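Local coordinates for protein myroilysin (Myroides profundi, PDB 5CZW) that probably cleaves proteins as a zinc-dependent metalloendopeptidase of the astacin (M12A) family and is kept latent by its propeptide through a cysteine switch, at residues 6-12 against 169-173; 87-91 against 107-112; 158-164 against 179-184; 203-207 against 217-221. The protein carries 1 engineered substitution. One frame throughout, in Å; residues are numbered along the deposited sequence.

Contact 1 (6-12 against 169-173); sequences RAVPKAD and GYPNY
Tyr170 turns the flat of its ring to Val8 and its hydroxyl to Arg6 where the propeptide segment 6-12 crosses the loop between helices 160-167 and 178-184. Methyl CG1 of Val8 stands over the middle of one aromatic face, 3.9 Å from the Tyr170 ring centroid, a CH-pi contact; its other branch, CG2, comes within 3.4 Å of Tyr170 OH. CB of Pro171, which follows a cis peptide bond, covers the opposite face, so the ring is sandwiched between two aliphatic groups, which restricts its rotation. The Tyr170 hydroxyl receives a nearly straight bond from Arg6 NH1 (3.2 Å, 163° at the hydrogen), lying close to the guanidinium plane. It is also hydrogen-bonded to Glu115, whose carboxylate makes a long, weak ion pair with the same arginine.

Asp12, which closes a type I turn begun at Pro9, engages the loop twice. Its carbonyl O accepts Tyr170 N at 3.1 Å, the donor standing above the carbonyl plane. Its side chain, with CG beside the backbone N (chi1 -66°), accepts from Tyr173 OH at OD2, the carboxylate nearly perpendicular to the phenol ring; the modelled 2.5 Å is very short and its exact length doubtful. An ionised Asp12 would probably polarise the Tyr173 hydroxyl. The propeptide thus binds this loop largely through directional polar bonds, with Val8 supplying the apolar share.

Contact 2 (87-91 against 107-112); sequences PQIRV and ALSIPS
Gln88 and Leu108 mark where the two backbones come nearest, their CA atoms 6.3 Å apart, too far for direct pairing. The first segment straightens into strand 89-92, while the second leaves a 3-10 turn at 107-109, closed by Ile110 N bonding to Ala107 O at 3.1 Å, and then runs on as an irregular loop. A water joins the two main chains: it donates to Gln88 O (2.6 Å) and to Ala107 O (2.9 Å), and accepts from Arg90 NH1.

Strand 89-92 lies inside the mixed sheet, between strands 48-54 and 117-118, and segment 107-112 belongs to the connection from the antiparallel edge strand 100-101 back to 117-118. This strand order is that of the metzincin N-terminal subdomain, so the contact ties a sheet strand to the link leading out of its edge strand.

Arg90 spans the gap. Its chain is extended at chi2 and then bends at chi3 (-66°), which swings the guanidinium across to the loop. NH1 turns back to Pro87 O at 2.9 Å, close to the guanidinium plane and nearly along the C=O axis. NH2 makes a weak bond to Ile110 O (3.0 Å, bent to 128° at the hydrogen), and CA of Ser112 rests over one face toward the rim. NE is taken by the carbonyl of Glu114, further along the same connection. Leu108 lays methyl CD2 alongside Gln88 CG at 3.8 Å, the two side chains pointing the same way, and Ala107 CB packs against Gln88 O.

Contact 3 (158-164 against 179-184); sequences WDKNKVY and VDNNLF
Phe184 pushes its ring between Trp158 and Tyr164, meeting both edge-on, while a lysine lies across its face. Its CE1 stands 3.4 Å from CG of Trp158, over the indole face, with the planes 54° apart. Toward Tyr164 the edge-to-face pair is offset and steeper, at 77°. Lys160, bent at chi3, lays CE over the Phe184 ring and brings NZ to 4.4 Å from its centroid, a cation-pi contact.

The two helical segments run almost at right angles (97°), in the part of the astacin domain between the zinc-binding histidines and the methionine-containing turn. Asp159 caps the first helix through Lys162 N; the second widens into a pi-type turn at 180-184, where Val179 O accepts from both Leu183 N and Phe184 N. Next to the aromatic cluster, Val163 CG1 presses tightly on Leu183 CD2 (3.5 Å) and also meets Val179 and Phe184.

Tyr164 runs its ring edge past Val179 and gives its hydroxyl to Asp180 OD1 at 2.5 Å, on the syn lone pair; the other carboxylate oxygen bonds the dimethylated lysine at position 176. A water bridges Trp158 NE1 and Phe184 O, 3.0 Å from each.

Contact 4 (203-207 against 217-221); sequences MHYSI and SVGNN
The imidazole of His204 and the carboxamide of Asn221 meet with their planes 64° apart, Asn221 ND2 standing 4.0 Å from His204 CD2. Asn221 ND2 approaches the imidazole obliquely, while it bonds to the carbonyl of Ser201. The side chain of Tyr205 leaves the backbone away from segment 217-221; its ring stacks on Tyr187 and meets the zinc ligand His147 at about 50°. The side chain of Asn220 packs its CB 3.6 Å from Ser206 OG and also lies against Arg133 and His137 of helix 128-143.

The backbones run roughly antiparallel and join in a single bridge, Ile207 with Val218, a hydrogen-bonded pair. Ile207 N donates to Val218 O at 2.9 Å, tilted somewhat from the carbonyl plane. The return bond, Val218 N to Ile207 O (3.0 Å, 158° at the hydrogen), lies in the carbonyl plane on a lone pair. Two CA-H...O contacts flank the pair, Ser206 CA to Val218 O at 3.2 Å and Ser217 CA to Ile207 O at 3.3 Å. Val218 turns CG2 between its own backbone N and carbonyl carbon, which sets this methyl against Ile207 CG1 (3.5 Å) and close to Tyr205 O.

Met203, whose side chain packs on the zinc ligand His141, begins the Met-His-Tyr sequence of the astacin Met-turn. In astacins the tyrosine of this turn can bind the catalytic metal; here the side chain of Tyr205 stays about 5 Å from the zinc ion, consistent with the latent state, in which Cys23 of the propeptide is a ligand. The bridge to segment 217-221 follows directly on this Met-turn, which underlies the metal site in metzincins.

How the contacts relate
Contacts 3 and 4 adjoin one another, their centres 17 Å apart: Leu183 CD1 packs on Tyr205 OH at 3.4 Å and Trp158 CZ3 on Ile207 CG2 at 4.2 Å. Through Tyr205, contact 4 comes closest to the metal, whereas the side chain of Leu183 in contact 3 is about 10 Å from the zinc ion. Contact 1 engages the propeptide well before its switch cysteine, Cys23, on the loop leading into helix 178-184 of contact 3; its nearest atoms are about 6 Å from contact 3. Contact 2 belongs to the sheet, across the chain's centre from contact 4 (centres 26 Å apart), and in sequence is nested within the loop closed by contact 1.

Contact 1 (6-12 against 169-173)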
loop_
_atom_site.group_PDB
_atom_site.type_symbol
_atom_site.label_atom_id
_atom_site.label_comp_id
_atom_site.label_asym_id
_atom_site.label_seq_id
_atom_site.Cartn_x
_atom_site.Cartn_y
_atom_site.Cartn_z
ATOM N N ARG A 6 -1.042 12.840 14.739
ATOM C CA ARG A 6 -0.751 14.223 14.363
ATOM C C ARG A 6 -1.375 14.518 13.013
ATOM O O ARG A 6 -1.443 13.661 12.101
ATOM C CB ARG A 6 0.753 14.478 14.299
ATOM C CG ARG A 6 1.468 13.512 13.378
ATOM C CD ARG A 6 2.445 14.158 12.433
ATOM N NE ARG A 6 1.890 14.648 11.172
ATOM C CZ ARG A 6 1.560 13.918 10.094
ATOM N NH1 ARG A 6 1.606 12.567 10.049
ATOM N NH2 ARG A 6 1.154 14.587 9.032
ATOM N N ALA A 7 -1.802 15.771 12.846
ATOM C CA ALA A 7 -2.533 16.140 11.648
ATOM C C ALA A 7 -1.713 16.124 10.337
ATOM O O ALA A 7 -0.546 16.490 10.308
ATOM C CB ALA A 7 -3.209 17.525 11.860
ATOM N N VAL A 8 -2.311 15.672 9.253
ATOM C CA VAL A 8 -1.694 15.800 7.936
ATOM C C VAL A 8 -1.934 17.233 7.457
ATOM O O VAL A 8 -3.059 17.723 7.560
ATOM C CB VAL A 8 -2.226 14.766 6.926
ATOM C CG1 VAL A 8 -1.815 15.069 5.493
ATOM C CG2 VAL A 8 -1.688 13.394 7.292
ATOM N N PRO A 9 -0.873 17.912 6.984
ATOM C CA PRO A 9 -1.082 19.200 6.345
ATOM C C PRO A 9 -1.723 19.003 4.973
ATOM O O PRO A 9 -1.058 18.603 4.011
ATOM C CB PRO A 9 0.335 19.816 6.269
ATOM C CG PRO A 9 1.297 18.716 6.534
ATOM C CD PRO A 9 0.556 17.540 7.092
ATOM N N LYS A 10 -3.012 19.269 4.874
ATOM C CA LYS A 10 -3.714 19.031 3.616
ATOM C C LYS A 10 -3.299 19.926 2.437
ATOM O O LYS A 10 -3.642 19.643 1.272
ATOM C CB LYS A 10 -5.214 19.046 3.834
ATOM C CG LYS A 10 -5.605 17.784 4.582
ATOM C CD LYS A 10 -7.057 17.719 4.976
ATOM C CE LYS A 10 -7.253 16.565 5.937
ATOM N NZ LYS A 10 -8.398 16.857 6.837
ATOM N N ALA A 11 -2.521 20.964 2.725
ATOM C CA ALA A 11 -1.835 21.704 1.672
ATOM C C ALA A 11 -0.663 20.939 1.036
ATOM O O ALA A 11 -0.248 21.265 -0.076
ATOM C CB ALA A 11 -1.344 23.053 2.209
ATOM N N ASP A 12 -0.087 19.949 1.722
ATOM C CA ASP A 12 1.044 19.240 1.137
ATOM C C ASP A 12 0.523 18.132 0.264
ATOM O O ASP A 12 1.327 17.538 -0.440
ATOM C CB ASP A 12 1.981 18.651 2.184
ATOM C CG ASP A 12 2.674 19.688 2.965
ATOM O OD1 ASP A 12 2.514 20.858 2.578
ATOM O OD2 ASP A 12 3.340 19.353 3.962
ATOM N N GLY A 169 5.014 15.774 -2.630
ATOM C CA GLY A 169 4.282 16.105 -1.410
ATOM C C GLY A 169 4.105 14.937 -0.427
ATOM O O GLY A 169 4.941 14.048 -0.351
ATOM N N TYR A 170 3.037 15.025 0.365
ATOM C CA TYR A 170 2.823 14.143 1.481
ATOM C C TYR A 170 2.546 12.739 0.903
ATOM O O TYR A 170 1.804 12.649 -0.035
ATOM C CB TYR A 170 1.656 14.606 2.349
ATOM C CG TYR A 170 1.468 13.749 3.583
ATOM C CD1 TYR A 170 2.216 14.008 4.726
ATOM C CD2 TYR A 170 0.542 12.738 3.620
ATOM C CE1 TYR A 170 2.091 13.235 5.874
ATOM C CE2 TYR A 170 0.422 11.927 4.786
ATOM C CZ TYR A 170 1.233 12.188 5.886
ATOM O OH TYR A 170 1.150 11.474 7.061
ATOM N N PRO A 171 3.089 11.668 1.470
ATOM C CA PRO A 171 4.038 11.587 2.614
ATOM C C PRO A 171 5.520 11.576 2.274
ATOM O O PRO A 171 6.347 11.670 3.171
ATOM C CB PRO A 171 3.740 10.188 3.175
ATOM C CG PRO A 171 3.348 9.433 1.924
ATOM C CD PRO A 171 2.493 10.349 1.140
ATOM N N ASN A 172 5.871 11.350 0.996
ATOM C CA ASN A 172 7.253 11.174 0.596
ATOM C C ASN A 172 8.097 12.458 0.680
ATOM O O ASN A 172 9.212 12.372 1.145
ATOM C CB ASN A 172 7.373 10.651 -0.851
ATOM C CG ASN A 172 6.785 9.230 -1.063
ATOM O OD1 ASN A 172 6.054 9.046 -1.974
ATOM N ND2 ASN A 172 7.199 8.242 -0.287
ATOM N N TYR A 173 7.574 13.584 0.219
ATOM C CA TYR A 173 8.378 14.795 0.087
ATOM C C TYR A 173 9.697 14.512 -0.735
ATOM O O TYR A 173 10.854 14.808 -0.324
ATOM C CB TYR A 173 8.631 15.338 1.494
ATOM C CG TYR A 173 7.400 15.771 2.248
ATOM C CD1 TYR A 173 6.716 16.920 1.890
ATOM C CD2 TYR A 173 6.893 15.034 3.312
ATOM C CE1 TYR A 173 5.578 17.333 2.570
ATOM C CE2 TYR A 173 5.786 15.443 4.007
ATOM C CZ TYR A 173 5.114 16.587 3.637
ATOM O OH TYR A 173 3.991 16.990 4.346
#

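Contact 2 (87-91 against 107-112)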
loop_
_atom_site.group_PDB
_atom_site.type_symbol
_atom_site.label_atom_id
_atom_site.label_comp_id
_atom_site.label_asym_id
_atom_site.label_seq_id
_atom_site.Cartn_x
_atom_site.Cartn_y
_atom_site.Cartn_z
ATOM N N PRO A 87 -2.007 0.900 18.499
ATOM C CA PRO A 87 -2.075 -0.261 17.669
ATOM C C PRO A 87 -0.759 -0.375 16.900
ATOM O O PRO A 87 -0.085 0.630 16.612
ATOM C CB PRO A 87 -3.224 0.066 16.719
ATOM C CG PRO A 87 -4.017 1.106 17.425
ATOM C CD PRO A 87 -3.002 1.919 18.134
ATOM N N GLN A 88 -0.428 -1.582 16.508
ATOM C CA GLN A 88 0.815 -1.819 15.796
ATOM C C GLN A 88 0.783 -1.330 14.351
ATOM O O GLN A 88 1.769 -0.784 13.821
ATOM C CB GLN A 88 1.171 -3.294 15.828
ATOM C CG GLN A 88 1.645 -3.795 17.165
ATOM C CD GLN A 88 1.659 -5.279 17.335
ATOM O OE1 GLN A 88 0.699 -5.958 17.045
ATOM N NE2 GLN A 88 2.781 -5.779 17.793
ATOM N N ILE A 89 -0.397 -1.519 13.730
ATOM C CA ILE A 89 -0.718 -0.987 12.380
ATOM C C ILE A 89 -1.745 0.065 12.614
ATOM O O ILE A 89 -2.755 -0.131 13.272
ATOM C CB ILE A 89 -1.228 -2.076 11.445
ATOM C CG1 ILE A 89 -0.061 -3.064 11.184
ATOM C CG2 ILE A 89 -1.752 -1.485 10.123
ATOM C CD1 ILE A 89 -0.481 -4.301 10.462
ATOM N N ARG A 90 -1.444 1.244 12.056
ATOM C CA ARG A 90 -2.292 2.457 12.252
ATOM C C ARG A 90 -2.696 3.019 10.878
ATOM O O ARG A 90 -1.848 3.445 10.081
ATOM C CB ARG A 90 -1.633 3.537 13.101
ATOM C CG ARG A 90 -1.260 2.976 14.493
ATOM C CD ARG A 90 -0.536 4.000 15.386
ATOM N NE ARG A 90 0.745 4.354 14.872
ATOM C CZ ARG A 90 1.853 3.688 15.063
ATOM N NH1 ARG A 90 1.827 2.589 15.708
ATOM N NH2 ARG A 90 3.002 4.111 14.517
ATOM N N VAL A 91 -3.963 2.817 10.564
ATOM C CA VAL A 91 -4.512 3.056 9.210
ATOM C C VAL A 91 -5.323 4.395 9.153
ATOM O O VAL A 91 -6.275 4.656 9.957
ATOM C CB VAL A 91 -5.530 1.953 8.850
ATOM C CG1 VAL A 91 -6.035 2.250 7.425
ATOM C CG2 VAL A 91 -4.925 0.584 9.033
ATOM N N ALA A 107 6.503 -1.193 10.470
ATOM C CA ALA A 107 5.446 -0.491 11.157
ATOM C C ALA A 107 5.897 -0.160 12.582
ATOM O O ALA A 107 5.516 0.876 13.106
ATOM C CB ALA A 107 4.166 -1.294 11.221
ATOM N N LEU A 108 6.622 -1.103 13.170
ATOM C CA LEU A 108 6.985 -0.968 14.594
ATOM C C LEU A 108 8.032 0.110 14.844
ATOM O O LEU A 108 8.319 0.444 16.036
ATOM C CB LEU A 108 7.439 -2.341 15.132
ATOM C CG LEU A 108 6.447 -3.453 14.985
ATOM C CD1 LEU A 108 7.184 -4.697 15.421
ATOM C CD2 LEU A 108 5.164 -3.165 15.797
ATOM N N SER A 109 8.538 0.683 13.784
ATOM C CA SER A 109 9.575 1.700 13.751
ATOM C C SER A 109 8.956 3.085 13.567
ATOM O O SER A 109 9.686 4.062 13.520
ATOM C CB SER A 109 10.498 1.497 12.568
ATOM O OG SER A 109 11.382 0.480 12.954
ATOM N N ILE A 110 7.646 3.152 13.332
ATOM C CA ILE A 110 6.999 4.419 13.034
ATOM C C ILE A 110 6.547 5.050 14.365
ATOM O O ILE A 110 5.906 4.387 15.199
ATOM C CB ILE A 110 5.752 4.195 12.137
ATOM C CG1 ILE A 110 6.124 3.509 10.793
ATOM C CG2 ILE A 110 5.018 5.512 11.926
ATOM C CD1 ILE A 110 7.211 4.225 9.975
ATOM N N PRO A 111 6.825 6.361 14.567
ATOM C CA PRO A 111 6.362 6.980 15.809
ATOM C C PRO A 111 4.876 6.843 16.019
ATOM O O PRO A 111 4.090 6.820 15.056
ATOM C CB PRO A 111 6.746 8.472 15.639
ATOM C CG PRO A 111 7.764 8.490 14.583
ATOM C CD PRO A 111 7.620 7.261 13.743
ATOM N N SER A 112 4.483 6.819 17.260
ATOM C CA SER A 112 3.114 6.405 17.591
ATOM C C SER A 112 2.064 7.391 17.200
ATOM O O SER A 112 0.884 7.034 17.232
ATOM C CB SER A 112 2.992 5.956 19.040
ATOM O OG SER A 112 3.292 7.048 19.876
HETATM O O HOH W 1 3.641 0.348 15.263
#

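Contact 3 (158-164 against 179-184)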
loop_
_atom_site.group_PDB
_atom_site.type_symbol
_atom_site.label_atom_id
_atom_site.label_comp_id
_atom_site.label_asym_id
_atom_site.label_seq_id
_atom_site.Cartn_x
_atom_site.Cartn_y
_atom_site.Cartn_z
ATOM N N TRP A 158 6.692 7.280 -18.693
ATOM C CA TRP A 158 6.413 8.265 -17.684
ATOM C C TRP A 158 6.302 9.664 -18.216
ATOM O O TRP A 158 7.121 10.120 -19.085
ATOM C CB TRP A 158 7.510 8.295 -16.617
ATOM C CG TRP A 158 7.811 7.036 -15.876
ATOM C CD1 TRP A 158 8.880 6.251 -16.062
ATOM C CD2 TRP A 158 7.029 6.404 -14.842
ATOM N NE1 TRP A 158 8.842 5.190 -15.203
ATOM C CE2 TRP A 158 7.706 5.241 -14.460
ATOM C CE3 TRP A 158 5.838 6.723 -14.183
ATOM C CZ2 TRP A 158 7.247 4.404 -13.440
ATOM C CZ3 TRP A 158 5.378 5.874 -13.159
ATOM C CH2 TRP A 158 6.093 4.732 -12.819
ATOM N N ASP A 159 5.351 10.401 -17.657
ATOM C CA ASP A 159 5.316 11.848 -17.886
ATOM C C ASP A 159 6.099 12.406 -16.742
ATOM O O ASP A 159 5.582 12.538 -15.634
ATOM C CB ASP A 159 3.896 12.331 -17.902
ATOM C CG ASP A 159 3.790 13.845 -18.065
ATOM O OD1 ASP A 159 4.717 14.569 -17.620
ATOM O OD2 ASP A 159 2.734 14.290 -18.583
ATOM N N LYS A 160 7.378 12.675 -16.967
ATOM C CA LYS A 160 8.286 12.875 -15.819
ATOM C C LYS A 160 7.893 14.115 -14.972
ATOM O O LYS A 160 7.878 14.072 -13.730
ATOM C CB LYS A 160 9.755 12.894 -16.280
ATOM C CG LYS A 160 10.139 11.657 -17.089
ATOM C CD LYS A 160 11.648 11.445 -17.224
ATOM C CE LYS A 160 12.184 10.480 -16.184
ATOM N NZ LYS A 160 13.395 9.745 -16.658
ATOM N N ASN A 161 7.529 15.181 -15.660
ATOM C CA ASN A 161 6.939 16.377 -15.051
ATOM C C ASN A 161 5.827 16.015 -14.065
ATOM O O ASN A 161 5.777 16.543 -12.934
ATOM C CB ASN A 161 6.378 17.309 -16.153
ATOM C CG ASN A 161 5.380 18.328 -15.623
ATOM O OD1 ASN A 161 5.769 19.384 -15.128
ATOM N ND2 ASN A 161 4.080 18.024 -15.743
ATOM N N LYS A 162 4.923 15.152 -14.495
ATOM C CA LYS A 162 3.828 14.804 -13.628
ATOM C C LYS A 162 4.286 13.947 -12.474
ATOM O O LYS A 162 3.782 14.047 -11.406
ATOM C CB LYS A 162 2.690 14.121 -14.355
ATOM C CG LYS A 162 1.792 15.027 -15.159
ATOM C CD LYS A 162 0.357 15.173 -14.622
ATOM C CE LYS A 162 -0.622 14.238 -15.309
ATOM N NZ LYS A 162 -1.989 13.899 -14.789
ATOM N N VAL A 163 5.249 13.100 -12.732
ATOM C CA VAL A 163 5.696 12.193 -11.707
ATOM C C VAL A 163 6.376 13.041 -10.639
ATOM O O VAL A 163 6.143 12.896 -9.425
ATOM C CB VAL A 163 6.595 11.097 -12.285
ATOM C CG1 VAL A 163 7.288 10.349 -11.181
ATOM C CG2 VAL A 163 5.769 10.184 -13.192
ATOM N N TYR A 164 7.182 14.006 -11.083
ATOM C CA TYR A 164 7.878 14.825 -10.085
ATOM C C TYR A 164 6.915 15.536 -9.159
ATOM O O TYR A 164 7.128 15.600 -7.933
ATOM C CB TYR A 164 8.796 15.811 -10.783
ATOM C CG TYR A 164 9.993 15.158 -11.444
ATOM C CD1 TYR A 164 10.753 14.217 -10.769
ATOM C CD2 TYR A 164 10.389 15.523 -12.728
ATOM C CE1 TYR A 164 11.844 13.615 -11.362
ATOM C CE2 TYR A 164 11.444 14.918 -13.350
ATOM C CZ TYR A 164 12.188 13.962 -12.677
ATOM O OH TYR A 164 13.310 13.387 -13.271
ATOM N N VAL A 179 13.010 11.068 -6.584
ATOM C CA VAL A 179 12.185 10.349 -7.523
ATOM C C VAL A 179 13.015 9.536 -8.520
ATOM O O VAL A 179 12.737 8.350 -8.787
ATOM C CB VAL A 179 11.265 11.323 -8.274
ATOM C CG1 VAL A 179 10.515 10.578 -9.383
ATOM C CG2 VAL A 179 10.280 11.922 -7.329
ATOM N N ASP A 180 14.080 10.152 -9.077
ATOM C CA ASP A 180 14.917 9.398 -9.992
ATOM C C ASP A 180 15.552 8.132 -9.373
ATOM O O ASP A 180 15.621 7.090 -10.038
ATOM C CB ASP A 180 16.052 10.286 -10.565
ATOM C CG ASP A 180 15.562 11.484 -11.359
ATOM O OD1 ASP A 180 14.433 11.538 -11.925
ATOM O OD2 ASP A 180 16.372 12.441 -11.444
ATOM N N ASN A 181 16.020 8.219 -8.119
ATOM C CA ASN A 181 16.607 7.075 -7.436
ATOM C C ASN A 181 15.559 6.132 -6.902
ATOM O O ASN A 181 15.742 4.941 -7.011
ATOM C CB ASN A 181 17.543 7.493 -6.302
ATOM C CG ASN A 181 18.778 8.229 -6.815
ATOM O OD1 ASN A 181 19.318 9.114 -6.140
ATOM N ND2 ASN A 181 19.201 7.886 -8.033
ATOM N N ASN A 182 14.482 6.654 -6.301
ATOM C CA ASN A 182 13.558 5.764 -5.563
ATOM C C ASN A 182 12.425 5.186 -6.424
ATOM O O ASN A 182 11.872 4.067 -6.122
ATOM C CB ASN A 182 12.981 6.499 -4.324
ATOM C CG ASN A 182 14.062 6.952 -3.332
ATOM O OD1 ASN A 182 15.142 6.399 -3.248
ATOM N ND2 ASN A 182 13.765 8.011 -2.614
ATOM N N LEU A 183 12.101 5.863 -7.512
ATOM C CA LEU A 183 10.999 5.459 -8.373
ATOM C C LEU A 183 11.467 4.947 -9.752
ATOM O O LEU A 183 11.322 3.741 -10.058
ATOM C CB LEU A 183 9.955 6.542 -8.455
ATOM C CG LEU A 183 8.723 6.128 -9.231
ATOM C CD1 LEU A 183 7.816 5.285 -8.326
ATOM C CD2 LEU A 183 7.962 7.264 -9.764
ATOM N N PHE A 184 12.034 5.839 -10.577
ATOM C CA PHE A 184 12.442 5.453 -11.924
ATOM C C PHE A 184 13.477 4.326 -11.897
ATOM O O PHE A 184 13.311 3.321 -12.599
ATOM C CB PHE A 184 12.917 6.660 -12.748
ATOM C CG PHE A 184 11.883 7.751 -12.943
ATOM C CD1 PHE A 184 10.536 7.484 -13.186
ATOM C CD2 PHE A 184 12.270 9.106 -12.851
ATOM C CE1 PHE A 184 9.635 8.560 -13.378
ATOM C CE2 PHE A 184 11.353 10.148 -13.014
ATOM C CZ PHE A 184 10.050 9.876 -13.281
HETATM O O HOH W 2 11.362 3.522 -14.921
#

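Contact 4 (203-207 against 217-221)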
loop_
_atom_site.group_PDB
_atom_site.type_symbol
_atom_site.label_atom_id
_atom_site.label_comp_id
_atom_site.label_asym_id
_atom_site.label_seq_id
_atom_site.Cartn_x
_atom_site.Cartn_y
_atom_site.Cartn_z
ATOM N N MET A 203 0.006 -8.408 -5.517
ATOM C CA MET A 203 1.128 -7.503 -5.263
ATOM C C MET A 203 1.657 -6.752 -6.492
ATOM O O MET A 203 2.607 -5.981 -6.394
ATOM C CB MET A 203 2.250 -8.165 -4.406
ATOM C CG MET A 203 1.843 -8.596 -2.988
ATOM S SD MET A 203 0.819 -7.416 -2.104
ATOM C CE MET A 203 1.963 -6.046 -1.866
ATOM N N HIS A 204 1.055 -6.988 -7.647
ATOM C CA HIS A 204 1.544 -6.308 -8.854
ATOM C C HIS A 204 1.429 -4.826 -8.669
ATOM O O HIS A 204 0.542 -4.381 -8.061
ATOM C CB HIS A 204 0.951 -6.817 -10.201
ATOM C CG HIS A 204 1.775 -7.882 -10.851
ATOM N ND1 HIS A 204 2.883 -7.604 -11.627
ATOM C CD2 HIS A 204 1.713 -9.231 -10.753
ATOM C CE1 HIS A 204 3.426 -8.731 -12.022
ATOM N NE2 HIS A 204 2.751 -9.732 -11.488
ATOM N N TYR A 205 2.379 -4.107 -9.219
ATOM C CA TYR A 205 2.473 -2.632 -9.105
ATOM C C TYR A 205 1.694 -1.971 -10.212
ATOM O O TYR A 205 1.930 -2.192 -11.424
ATOM C CB TYR A 205 3.955 -2.257 -9.247
ATOM C CG TYR A 205 4.210 -0.822 -9.175
ATOM C CD1 TYR A 205 3.961 -0.150 -8.043
ATOM C CD2 TYR A 205 4.914 -0.203 -10.144
ATOM C CE1 TYR A 205 4.228 1.190 -7.923
ATOM C CE2 TYR A 205 5.125 1.137 -10.116
ATOM C CZ TYR A 205 4.839 1.844 -8.964
ATOM O OH TYR A 205 5.135 3.202 -8.856
ATOM N N SER A 206 0.688 -1.230 -9.824
ATOM C CA SER A 206 -0.139 -0.494 -10.748
ATOM C C SER A 206 0.529 0.788 -11.204
ATOM O O SER A 206 0.995 1.504 -10.406
ATOM C CB SER A 206 -1.391 -0.073 -9.990
ATOM O OG SER A 206 -2.072 -1.200 -9.598
ATOM N N ILE A 207 0.508 1.049 -12.500
ATOM C CA ILE A 207 1.040 2.253 -13.084
ATOM C C ILE A 207 -0.155 3.065 -13.575
ATOM O O ILE A 207 -0.894 2.653 -14.469
ATOM C CB ILE A 207 2.075 2.001 -14.207
ATOM C CG1 ILE A 207 3.281 1.266 -13.576
ATOM C CG2 ILE A 207 2.537 3.326 -14.806
ATOM C CD1 ILE A 207 4.254 0.609 -14.519
ATOM N N SER A 217 -1.135 2.357 -19.020
ATOM C CA SER A 217 -1.436 2.016 -17.616
ATOM C C SER A 217 -1.131 0.553 -17.407
ATOM O O SER A 217 -1.042 -0.208 -18.365
ATOM C CB SER A 217 -2.900 2.325 -17.263
ATOM O OG SER A 217 -3.820 1.434 -17.897
ATOM N N VAL A 218 -0.912 0.172 -16.157
ATOM C CA VAL A 218 -0.903 -1.240 -15.806
ATOM C C VAL A 218 -1.679 -1.430 -14.514
ATOM O O VAL A 218 -1.584 -0.631 -13.590
ATOM C CB VAL A 218 0.515 -1.872 -15.667
ATOM C CG1 VAL A 218 1.386 -1.525 -16.857
ATOM C CG2 VAL A 218 1.219 -1.500 -14.386
ATOM N N GLY A 219 -2.445 -2.497 -14.482
ATOM C CA GLY A 219 -3.285 -2.825 -13.372
ATOM C C GLY A 219 -2.960 -4.077 -12.610
ATOM O O GLY A 219 -2.171 -4.941 -12.981
ATOM N N ASN A 220 -3.676 -4.137 -11.515
ATOM C CA ASN A 220 -3.655 -5.033 -10.434
ATOM C C ASN A 220 -4.764 -6.033 -10.537
ATOM O O ASN A 220 -5.832 -5.727 -10.911
ATOM C CB ASN A 220 -4.118 -4.119 -9.242
ATOM C CG ASN A 220 -3.257 -4.203 -8.039
ATOM O OD1 ASN A 220 -3.342 -5.116 -7.240
ATOM N ND2 ASN A 220 -2.501 -3.151 -7.834
ATOM N N ASN A 221 -4.484 -7.221 -10.153
ATOM C CA ASN A 221 -5.436 -8.241 -10.027
ATOM C C ASN A 221 -6.198 -7.847 -8.710
ATOM O O ASN A 221 -5.691 -7.053 -7.960
ATOM C CB ASN A 221 -4.586 -9.494 -9.936
ATOM C CG ASN A 221 -3.517 -9.547 -11.074
ATOM O OD1 ASN A 221 -3.850 -10.003 -12.138
ATOM N ND2 ASN A 221 -2.294 -8.974 -10.872
#